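Local coordinates for blue (Type 1) copper domain protein (Nitrosopumilus maritimus, PDB 5FC9) that binds a type 1 copper ion in an open site within its cupredoxin domain and probably serves in electron transfer, at residues A[1-11]-A[31-42]; A[21-29]-A[87-95]. All blocks are in the same frame, centred on the assembly; numbering follows the deposited sequence.

Contact 1 (A[1-11]-A[31-42]); sequences DAQIIIPNGNY and TVTWTNDDSVPH. With CU (copper (II) ion), chain E.
Ile4 lies along one face of the Trp34 indole in a CH-pi contact: CB sits over the five-membered ring, 4.0 Å from its centroid, while CD1 reaches along the same face to 3.5 Å from Trp34 CE2. With CG1 anti to the carbonyl carbon (chi1 -61°), the two side chains run side by side. Val32 CG1 lies over the rim of the same indole face, 3.9 Å from Ile4 CD1. Ile6 CG2 is the bump that fits the His42 imidazole, 3.6 Å from CD2 over one ring face. The parallel pairing puts Ile4 beside Trp34; strand 3-6 forms an edge of one sheet of the cupredoxin beta-sandwich, next to the central strand 31-36, and the loop after Asn36 folds back to bring His42 against Ile6. His42 ND1 binds copper at 2.0 Å together with Cys82, His85 and a water. The Asp38 carboxylate sits against the type II turn from Pro7 to Asn10. Its OD1 takes Gly9 N (2.9 Å) and Ser39 N from opposite faces, and OD2 receives His42 NE2 at 2.7 Å, nearly in the imidazole plane, fixing the ring's rotation. Tyr11 sets its ring edge against this carboxylate, the planes 15° apart, and Tyr11 CB packs on Val40 CG2.

Contact 2 (A[21-29]-A[87-95]); sequences PLNLEIPVG and WRVGLVTVS
Asn23 and Thr93 make the one side-chain hydrogen bond between strands 23-26 and 89-94: Thr93 OG1 donates to Asn23 OD1 at 2.6 Å, meeting a lone pair in the plane of the amide carbonyl. Asn23 CG stands anti to the backbone N (chi1 179°), which carries the amide over to the neighbouring strand, where OD1 also rests 3.3 Å from Leu91 CB. Were Asn23 replaced by an alanine, the Thr93 hydroxyl would probably lose this acceptor and a gap would be likely to open beside Leu91 CB. On this side Asn23 of a third subunit packs on both Asn23 and Leu91.

Backbone bonds join the parallel strands in regular alternation, from Leu91 N to Leu22 O (2.9 Å) through Leu24 and Thr93 to Ser95 N and Ile26 O (3.1 Å). The pairing runs to the very end of the chain, where the terminal carboxylate accepts Val28 N on Ser95 OXT at 3.0 Å. Near the other end, the Leu22 CD1 methyl lies against the backbone carbonyl Val89 O.

Apolar contacts occupy the other face, which looks into the beta-sandwich of the cupredoxin domain. Ile26 CD1 rests on two adjoining valine methyls of the partner strand, 3.9 Å from Val92 CG1 and 3.8 Å from Val94 CG2; Phe72 and Val32 of the facing sheet cover the cluster. At the strand end, Val94 CG1 comes within 3.6 Å of Val28 CA.

The chemistry thus differs by face: aliphatic groups bind this strand pair to the domain interior, whereas the outer side mixes polar groups with Leu91, and the Asn23–Thr93 bond ties it together.

Each contact pairs two parallel strands, but in different sheets of the sandwich: strands 3-6 and 31-36 in one, 23-26 and 89-94 in the other. Their buried faces meet, Val32 packing on Ile26, so both share the apolar core while their outer faces carry mostly polar groups beside Ile5 and Leu91. The segments alternate along the chain, lacing the two sheets together. Contact 1 extends past its strands into the copper site, where buried carboxylate and imidazole chemistry takes over; contact 2 stays largely a strand pairing and runs out to the C-terminus. Near the copper end, Arg88 NE is probably hydrogen-bonded to Asn10 O. Different neighbours cover them: Tyr11 meets the second subunit, Asn23 the third.

Contact 1 (A[1-11]-A[31-42])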
loop_
_atom_site.group_PDB
_atom_site.type_symbol
_atom_site.label_atom_id
_atom_site.label_comp_id
_atom_site.label_asym_id
_atom_site.label_seq_id
_atom_site.Cartn_x
_atom_site.Cartn_y
_atom_site.Cartn_z
ATOM N N ASP A 1 -28.590 15.278 -6.405
ATOM C CA ASP A 1 -29.760 14.552 -5.994
ATOM C C ASP A 1 -29.378 13.128 -5.533
ATOM O O ASP A 1 -29.940 12.600 -4.542
ATOM C CB ASP A 1 -30.820 14.569 -7.095
ATOM C CG ASP A 1 -30.260 14.388 -8.478
ATOM O OD1 ASP A 1 -29.200 14.953 -8.766
ATOM O OD2 ASP A 1 -30.896 13.672 -9.281
ATOM N N ALA A 2 -28.390 12.529 -6.203
ATOM C CA ALA A 2 -27.759 11.277 -5.781
ATOM C C ALA A 2 -26.341 11.337 -6.340
ATOM O O ALA A 2 -26.104 11.050 -7.514
ATOM C CB ALA A 2 -28.511 10.079 -6.310
ATOM N N GLN A 3 -25.410 11.738 -5.489
ATOM C CA GLN A 3 -24.094 12.141 -5.952
ATOM C C GLN A 3 -23.003 11.275 -5.369
ATOM O O GLN A 3 -23.099 10.829 -4.218
ATOM C CB GLN A 3 -23.807 13.600 -5.580
ATOM C CG GLN A 3 -24.734 14.609 -6.221
ATOM C CD GLN A 3 -24.337 16.025 -5.845
ATOM O OE1 GLN A 3 -23.148 16.374 -5.851
ATOM N NE2 GLN A 3 -25.320 16.845 -5.503
ATOM N N ILE A 4 -21.973 11.053 -6.176
ATOM C CA ILE A 4 -20.733 10.463 -5.691
ATOM C C ILE A 4 -19.615 11.434 -6.023
ATOM O O ILE A 4 -19.486 11.860 -7.167
ATOM C CB ILE A 4 -20.444 9.102 -6.334
ATOM C CG1 ILE A 4 -21.568 8.113 -6.008
ATOM C CG2 ILE A 4 -19.071 8.574 -5.868
ATOM C CD1 ILE A 4 -21.673 6.934 -6.955
ATOM N N ILE A 5 -18.802 11.778 -5.026
ATOM C CA ILE A 5 -17.688 12.680 -5.240
ATOM C C ILE A 5 -16.379 11.907 -5.332
ATOM O O ILE A 5 -16.134 11.022 -4.514
ATOM C CB ILE A 5 -17.567 13.699 -4.108
ATOM C CG1 ILE A 5 -18.855 14.524 -3.997
ATOM C CG2 ILE A 5 -16.339 14.590 -4.318
ATOM C CD1 ILE A 5 -18.777 15.621 -2.966
ATOM N N ILE A 6 -15.571 12.218 -6.339
ATOM C CA ILE A 6 -14.189 11.748 -6.377
ATOM C C ILE A 6 -13.337 12.835 -5.722
ATOM O O ILE A 6 -13.177 13.918 -6.281
ATOM C CB ILE A 6 -13.693 11.468 -7.817
ATOM C CG1 ILE A 6 -14.712 10.630 -8.601
ATOM C CG2 ILE A 6 -12.340 10.779 -7.783
ATOM C CD1 ILE A 6 -14.353 10.493 -10.077
ATOM N N PRO A 7 -12.821 12.570 -4.510
ATOM C CA PRO A 7 -12.200 13.679 -3.787
ATOM C C PRO A 7 -10.760 13.945 -4.188
ATOM O O PRO A 7 -10.093 13.123 -4.830
ATOM C CB PRO A 7 -12.263 13.211 -2.331
ATOM C CG PRO A 7 -12.111 11.715 -2.437
ATOM C CD PRO A 7 -12.919 11.354 -3.680
ATOM N N ASN A 8 -10.280 15.119 -3.797
ATOM C CA ASN A 8 -8.866 15.395 -3.904
ATOM C C ASN A 8 -8.102 14.314 -3.163
ATOM O O ASN A 8 -8.452 13.961 -2.034
ATOM C CB ASN A 8 -8.532 16.766 -3.332
ATOM C CG ASN A 8 -7.063 17.098 -3.473
ATOM O OD1 ASN A 8 -6.272 16.833 -2.573
ATOM N ND2 ASN A 8 -6.692 17.666 -4.609
ATOM N N GLY A 9 -7.080 13.777 -3.814
ATOM C CA GLY A 9 -6.280 12.726 -3.209
ATOM C C GLY A 9 -6.717 11.318 -3.549
ATOM O O GLY A 9 -6.130 10.347 -3.065
ATOM N N ASN A 10 -7.750 11.192 -4.372
ATOM C CA ASN A 10 -8.189 9.880 -4.837
ATOM C C ASN A 10 -7.093 9.151 -5.633
ATOM O O ASN A 10 -7.060 7.917 -5.685
ATOM C CB ASN A 10 -9.479 10.042 -5.666
ATOM C CG ASN A 10 -10.033 8.714 -6.170
ATOM O OD1 ASN A 10 -9.785 8.328 -7.312
ATOM N ND2 ASN A 10 -10.764 8.003 -5.309
ATOM N N TYR A 11 -6.171 9.897 -6.235
ATOM C CA TYR A 11 -5.056 9.273 -6.951
ATOM C C TYR A 11 -4.064 8.546 -6.023
ATOM O O TYR A 11 -3.233 7.780 -6.495
ATOM C CB TYR A 11 -4.284 10.316 -7.772
ATOM C CG TYR A 11 -3.656 11.411 -6.942
ATOM C CD1 TYR A 11 -4.335 12.596 -6.699
ATOM C CD2 TYR A 11 -2.386 11.259 -6.398
ATOM C CE1 TYR A 11 -3.776 13.602 -5.937
ATOM C CE2 TYR A 11 -1.814 12.265 -5.641
ATOM C CZ TYR A 11 -2.515 13.427 -5.407
ATOM O OH TYR A 11 -1.959 14.443 -4.657
ATOM N N THR A 31 -31.109 9.038 -11.150
ATOM C CA THR A 31 -29.968 9.544 -11.892
ATOM C C THR A 31 -28.825 9.810 -10.917
ATOM O O THR A 31 -28.965 10.613 -9.990
ATOM C CB THR A 31 -30.306 10.845 -12.655
ATOM O OG1 THR A 31 -31.278 10.566 -13.673
ATOM C CG2 THR A 31 -29.055 11.420 -13.306
ATOM N N VAL A 32 -27.706 9.114 -11.124
ATOM C CA VAL A 32 -26.525 9.282 -10.285
ATOM C C VAL A 32 -25.517 10.198 -10.974
ATOM O O VAL A 32 -25.267 10.062 -12.169
ATOM C CB VAL A 32 -25.866 7.921 -9.978
ATOM C CG1 VAL A 32 -24.541 8.116 -9.237
ATOM C CG2 VAL A 32 -26.815 7.069 -9.169
ATOM N N THR A 33 -24.958 11.146 -10.223
ATOM C CA THR A 33 -23.979 12.072 -10.775
ATOM C C THR A 33 -22.642 11.952 -10.054
ATOM O O THR A 33 -22.574 12.160 -8.843
ATOM C CB THR A 33 -24.457 13.534 -10.676
ATOM O OG1 THR A 33 -25.729 13.660 -11.324
ATOM C CG2 THR A 33 -23.460 14.468 -11.347
ATOM N N TRP A 34 -21.604 11.618 -10.805
ATOM C CA TRP A 34 -20.235 11.648 -10.284
ATOM C C TRP A 34 -19.595 12.987 -10.597
ATOM O O TRP A 34 -19.754 13.497 -11.704
ATOM C CB TRP A 34 -19.361 10.554 -10.903
ATOM C CG TRP A 34 -19.583 9.141 -10.440
ATOM C CD1 TRP A 34 -18.840 8.456 -9.510
ATOM C CD2 TRP A 34 -20.548 8.211 -10.940
ATOM N NE1 TRP A 34 -19.303 7.169 -9.384
ATOM C CE2 TRP A 34 -20.360 6.993 -10.246
ATOM C CE3 TRP A 34 -21.577 8.293 -11.889
ATOM C CZ2 TRP A 34 -21.143 5.873 -10.477
ATOM C CZ3 TRP A 34 -22.359 7.170 -12.119
ATOM C CH2 TRP A 34 -22.141 5.983 -11.409
ATOM N N THR A 35 -18.837 13.536 -9.650
ATOM C CA THR A 35 -18.076 14.744 -9.913
ATOM C C THR A 35 -16.612 14.482 -9.587
ATOM O O THR A 35 -16.312 13.941 -8.523
ATOM C CB THR A 35 -18.579 15.933 -9.083
ATOM O OG1 THR A 35 -19.949 16.195 -9.419
ATOM C CG2 THR A 35 -17.759 17.175 -9.381
ATOM N N ASN A 36 -15.719 14.858 -10.494
ATOM C CA ASN A 36 -14.291 14.774 -10.200
ATOM C C ASN A 36 -13.783 16.035 -9.495
ATOM O O ASN A 36 -13.582 17.063 -10.135
ATOM C CB ASN A 36 -13.478 14.536 -11.474
ATOM C CG ASN A 36 -11.995 14.310 -11.178
ATOM O OD1 ASN A 36 -11.632 14.136 -10.024
ATOM N ND2 ASN A 36 -11.149 14.323 -12.208
ATOM N N ASP A 37 -13.571 15.942 -8.186
ATOM C CA ASP A 37 -13.039 17.065 -7.413
ATOM C C ASP A 37 -11.530 16.951 -7.249
ATOM O O ASP A 37 -10.897 17.818 -6.648
ATOM C CB ASP A 37 -13.691 17.141 -6.032
ATOM C CG ASP A 37 -15.043 17.816 -6.053
ATOM O OD1 ASP A 37 -15.432 18.384 -7.094
ATOM O OD2 ASP A 37 -15.710 17.797 -5.000
ATOM N N ASP A 38 -10.958 15.885 -7.800
ATOM C CA ASP A 38 -9.520 15.643 -7.682
ATOM C C ASP A 38 -8.736 16.488 -8.692
ATOM O O ASP A 38 -9.309 17.051 -9.630
ATOM C CB ASP A 38 -9.233 14.148 -7.888
ATOM C CG ASP A 38 -7.957 13.686 -7.208
ATOM O OD1 ASP A 38 -7.236 14.529 -6.621
ATOM O OD2 ASP A 38 -7.681 12.472 -7.283
ATOM N N SER A 39 -7.423 16.556 -8.510
ATOM C CA SER A 39 -6.549 17.365 -9.352
ATOM C C SER A 39 -5.905 16.606 -10.506
ATOM O O SER A 39 -4.960 17.109 -11.130
ATOM C CB SER A 39 -5.442 17.986 -8.495
ATOM O OG SER A 39 -4.663 16.952 -7.896
ATOM N N VAL A 40 -6.389 15.393 -10.772
ATOM C CA VAL A 40 -5.937 14.606 -11.919
ATOM C C VAL A 40 -7.158 14.010 -12.621
ATOM O O VAL A 40 -8.232 13.932 -12.028
ATOM C CB VAL A 40 -4.964 13.463 -11.516
ATOM C CG1 VAL A 40 -3.722 14.031 -10.815
ATOM C CG2 VAL A 40 -5.665 12.417 -10.656
ATOM N N PRO A 41 -6.998 13.586 -13.887
ATOM C CA PRO A 41 -8.145 12.950 -14.551
ATOM C C PRO A 41 -8.552 11.627 -13.906
ATOM O O PRO A 41 -7.707 10.901 -13.359
ATOM C CB PRO A 41 -7.639 12.711 -15.979
ATOM C CG PRO A 41 -6.494 13.639 -16.153
ATOM C CD PRO A 41 -5.859 13.761 -14.804
ATOM N N HIS A 42 -9.846 11.327 -13.981
ATOM C CA HIS A 42 -10.384 10.058 -13.528
ATOM C C HIS A 42 -11.393 9.580 -14.534
ATOM O O HIS A 42 -11.817 10.343 -15.387
ATOM C CB HIS A 42 -11.046 10.201 -12.161
ATOM C CG HIS A 42 -10.071 10.409 -11.048
ATOM N ND1 HIS A 42 -9.193 9.431 -10.639
ATOM C CD2 HIS A 42 -9.838 11.481 -10.258
ATOM C CE1 HIS A 42 -8.454 9.890 -9.642
ATOM N NE2 HIS A 42 -8.828 11.132 -9.390
HETATM CU CU CU E . -8.922 7.524 -11.085
HETATM O O HOH W 1 -27.830 12.843 -9.343
HETATM O O HOH W 2 -32.559 11.032 -9.828
HETATM O O HOH W 3 -21.619 14.701 -7.905
HETATM O O HOH W 4 -8.500 18.999 -6.283
HETATM O O HOH W 5 -10.073 6.785 -9.306
#

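Contact 2 (A[21-29]-A[87-95])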
loop_
_atom_site.group_PDB
_atom_site.type_symbol
_atom_site.label_atom_id
_atom_site.label_comp_id
_atom_site.label_asym_id
_atom_site.label_seq_id
_atom_site.Cartn_x
_atom_site.Cartn_y
_atom_site.Cartn_z
ATOM N N PRO A 21 -20.096 8.818 -1.412
ATOM C CA PRO A 21 -19.919 7.643 -0.562
ATOM C C PRO A 21 -19.366 6.466 -1.344
ATOM O O PRO A 21 -19.528 6.409 -2.563
ATOM C CB PRO A 21 -21.341 7.341 -0.092
ATOM C CG PRO A 21 -22.189 7.819 -1.215
ATOM C CD PRO A 21 -21.528 9.079 -1.733
ATOM N N LEU A 22 -18.749 5.523 -0.646
ATOM C CA LEU A 22 -18.145 4.372 -1.294
ATOM C C LEU A 22 -19.215 3.388 -1.780
ATOM O O LEU A 22 -19.007 2.664 -2.752
ATOM C CB LEU A 22 -17.176 3.697 -0.329
ATOM C CG LEU A 22 -16.222 2.660 -0.910
ATOM C CD1 LEU A 22 -15.424 3.254 -2.048
ATOM C CD2 LEU A 22 -15.313 2.180 0.209
ATOM N N ASN A 23 -20.349 3.358 -1.083
ATOM C CA ASN A 23 -21.530 2.641 -1.552
ATOM C C ASN A 23 -22.695 3.609 -1.549
ATOM O O ASN A 23 -23.119 4.058 -0.488
ATOM C CB ASN A 23 -21.864 1.427 -0.676
ATOM C CG ASN A 23 -23.113 0.689 -1.163
ATOM O OD1 ASN A 23 -23.349 0.585 -2.366
ATOM N ND2 ASN A 23 -23.916 0.187 -0.228
ATOM N N LEU A 24 -23.182 3.948 -2.736
ATOM C CA LEU A 24 -24.321 4.847 -2.862
ATOM C C LEU A 24 -25.593 4.021 -2.939
ATOM O O LEU A 24 -25.755 3.239 -3.869
ATOM C CB LEU A 24 -24.178 5.730 -4.104
ATOM C CG LEU A 24 -25.367 6.663 -4.361
ATOM C CD1 LEU A 24 -25.377 7.786 -3.348
ATOM C CD2 LEU A 24 -25.364 7.203 -5.797
ATOM N N GLU A 25 -26.467 4.168 -1.944
ATOM C CA GLU A 25 -27.758 3.479 -1.944
ATOM C C GLU A 25 -28.847 4.369 -2.542
ATOM O O GLU A 25 -29.099 5.469 -2.057
ATOM C CB GLU A 25 -28.137 3.052 -0.523
ATOM C CG GLU A 25 -27.205 1.999 0.050
ATOM C CD GLU A 25 -27.405 1.760 1.533
ATOM O OE1 GLU A 25 -27.439 2.744 2.298
ATOM O OE2 GLU A 25 -27.523 0.581 1.933
ATOM N N ILE A 26 -29.486 3.882 -3.598
ATOM C CA ILE A 26 -30.510 4.652 -4.307
ATOM C C ILE A 26 -31.697 3.779 -4.680
ATOM O O ILE A 26 -31.547 2.579 -4.896
ATOM C CB ILE A 26 -29.967 5.293 -5.609
ATOM C CG1 ILE A 26 -29.294 4.229 -6.481
ATOM C CG2 ILE A 26 -29.011 6.433 -5.302
ATOM C CD1 ILE A 26 -29.176 4.602 -7.928
ATOM N N PRO A 27 -32.888 4.385 -4.765
ATOM C CA PRO A 27 -34.028 3.670 -5.340
ATOM C C PRO A 27 -33.905 3.572 -6.856
ATOM O O PRO A 27 -33.239 4.394 -7.480
ATOM C CB PRO A 27 -35.228 4.531 -4.933
ATOM C CG PRO A 27 -34.668 5.891 -4.739
ATOM C CD PRO A 27 -33.272 5.696 -4.213
ATOM N N VAL A 28 -34.546 2.564 -7.436
ATOM C CA VAL A 28 -34.491 2.318 -8.873
ATOM C C VAL A 28 -35.021 3.515 -9.668
ATOM O O VAL A 28 -35.946 4.192 -9.227
ATOM C CB VAL A 28 -35.283 1.031 -9.217
ATOM C CG1 VAL A 28 -36.711 1.125 -8.694
ATOM C CG2 VAL A 28 -35.265 0.758 -10.696
ATOM N N GLY A 29 -34.396 3.799 -10.809
ATOM C CA GLY A 29 -34.789 4.913 -11.656
ATOM C C GLY A 29 -34.046 6.209 -11.380
ATOM O O GLY A 29 -34.265 7.208 -12.059
ATOM N N TRP A 87 -7.371 0.399 -8.187
ATOM C CA TRP A 87 -7.583 0.080 -6.773
ATOM C C TRP A 87 -8.747 0.878 -6.179
ATOM O O TRP A 87 -9.258 0.552 -5.105
ATOM C CB TRP A 87 -6.311 0.325 -5.948
ATOM C CG TRP A 87 -5.819 1.736 -5.989
ATOM C CD1 TRP A 87 -6.100 2.742 -5.091
ATOM C CD2 TRP A 87 -4.960 2.305 -6.977
ATOM N NE1 TRP A 87 -5.461 3.899 -5.475
ATOM C CE2 TRP A 87 -4.768 3.662 -6.634
ATOM C CE3 TRP A 87 -4.333 1.799 -8.122
ATOM C CZ2 TRP A 87 -3.957 4.511 -7.394
ATOM C CZ3 TRP A 87 -3.544 2.647 -8.884
ATOM C CH2 TRP A 87 -3.370 3.994 -8.519
ATOM N N ARG A 88 -9.178 1.919 -6.887
ATOM C CA ARG A 88 -10.308 2.722 -6.431
ATOM C C ARG A 88 -11.597 2.151 -6.976
ATOM O O ARG A 88 -11.991 2.458 -8.108
ATOM C CB ARG A 88 -10.144 4.176 -6.868
ATOM C CG ARG A 88 -8.915 4.852 -6.267
ATOM C CD ARG A 88 -8.936 4.764 -4.749
ATOM N NE ARG A 88 -8.052 5.751 -4.139
ATOM C CZ ARG A 88 -7.996 5.960 -2.829
ATOM N NH1 ARG A 88 -8.735 5.214 -2.022
ATOM N NH2 ARG A 88 -7.208 6.905 -2.331
ATOM N N VAL A 89 -12.234 1.308 -6.166
ATOM C CA VAL A 89 -13.446 0.602 -6.573
ATOM C C VAL A 89 -14.604 0.966 -5.648
ATOM O O VAL A 89 -14.460 0.965 -4.417
ATOM C CB VAL A 89 -13.224 -0.925 -6.582
ATOM C CG1 VAL A 89 -12.154 -1.293 -7.591
ATOM C CG2 VAL A 89 -12.829 -1.443 -5.198
ATOM N N GLY A 90 -15.748 1.312 -6.244
ATOM C CA GLY A 90 -16.914 1.681 -5.466
ATOM C C GLY A 90 -18.146 0.896 -5.881
ATOM O O GLY A 90 -18.081 0.056 -6.781
ATOM N N LEU A 91 -19.252 1.177 -5.207
ATOM C CA LEU A 91 -20.519 0.497 -5.440
ATOM C C LEU A 91 -21.669 1.467 -5.604
ATOM O O LEU A 91 -21.714 2.518 -4.967
ATOM C CB LEU A 91 -20.853 -0.442 -4.282
ATOM C CG LEU A 91 -19.826 -1.497 -3.907
ATOM C CD1 LEU A 91 -20.297 -2.190 -2.660
ATOM C CD2 LEU A 91 -19.738 -2.486 -5.027
ATOM N N VAL A 92 -22.625 1.078 -6.443
ATOM C CA VAL A 92 -23.954 1.671 -6.443
ATOM C C VAL A 92 -24.937 0.544 -6.155
ATOM O O VAL A 92 -24.968 -0.453 -6.878
ATOM C CB VAL A 92 -24.298 2.343 -7.782
ATOM C CG1 VAL A 92 -25.716 2.918 -7.753
ATOM C CG2 VAL A 92 -23.288 3.425 -8.123
ATOM N N THR A 93 -25.705 0.692 -5.085
ATOM C CA THR A 93 -26.645 -0.338 -4.680
ATOM C C THR A 93 -28.058 0.161 -4.919
ATOM O O THR A 93 -28.520 1.086 -4.247
ATOM C CB THR A 93 -26.452 -0.726 -3.211
ATOM O OG1 THR A 93 -25.128 -1.251 -3.036
ATOM C CG2 THR A 93 -27.471 -1.787 -2.800
ATOM N N VAL A 94 -28.719 -0.459 -5.892
ATOM C CA VAL A 94 -30.031 -0.043 -6.348
ATOM C C VAL A 94 -31.097 -1.009 -5.847
ATOM O O VAL A 94 -31.009 -2.217 -6.086
ATOM C CB VAL A 94 -30.077 0.027 -7.875
ATOM C CG1 VAL A 94 -31.387 0.643 -8.330
ATOM C CG2 VAL A 94 -28.892 0.832 -8.403
ATOM N N SER A 95 -32.097 -0.484 -5.148
ATOM C CA SER A 95 -33.171 -1.329 -4.632
ATOM C C SER A 95 -34.550 -0.780 -5.000
ATOM O O SER A 95 -35.543 -1.503 -4.935
ATOM C CB SER A 95 -33.046 -1.481 -3.114
ATOM O OG SER A 95 -32.953 -0.223 -2.478
ATOM O OXT SER A 95 -34.709 0.383 -5.379
HETATM O O HOH W 6 -20.046 4.838 -4.832
#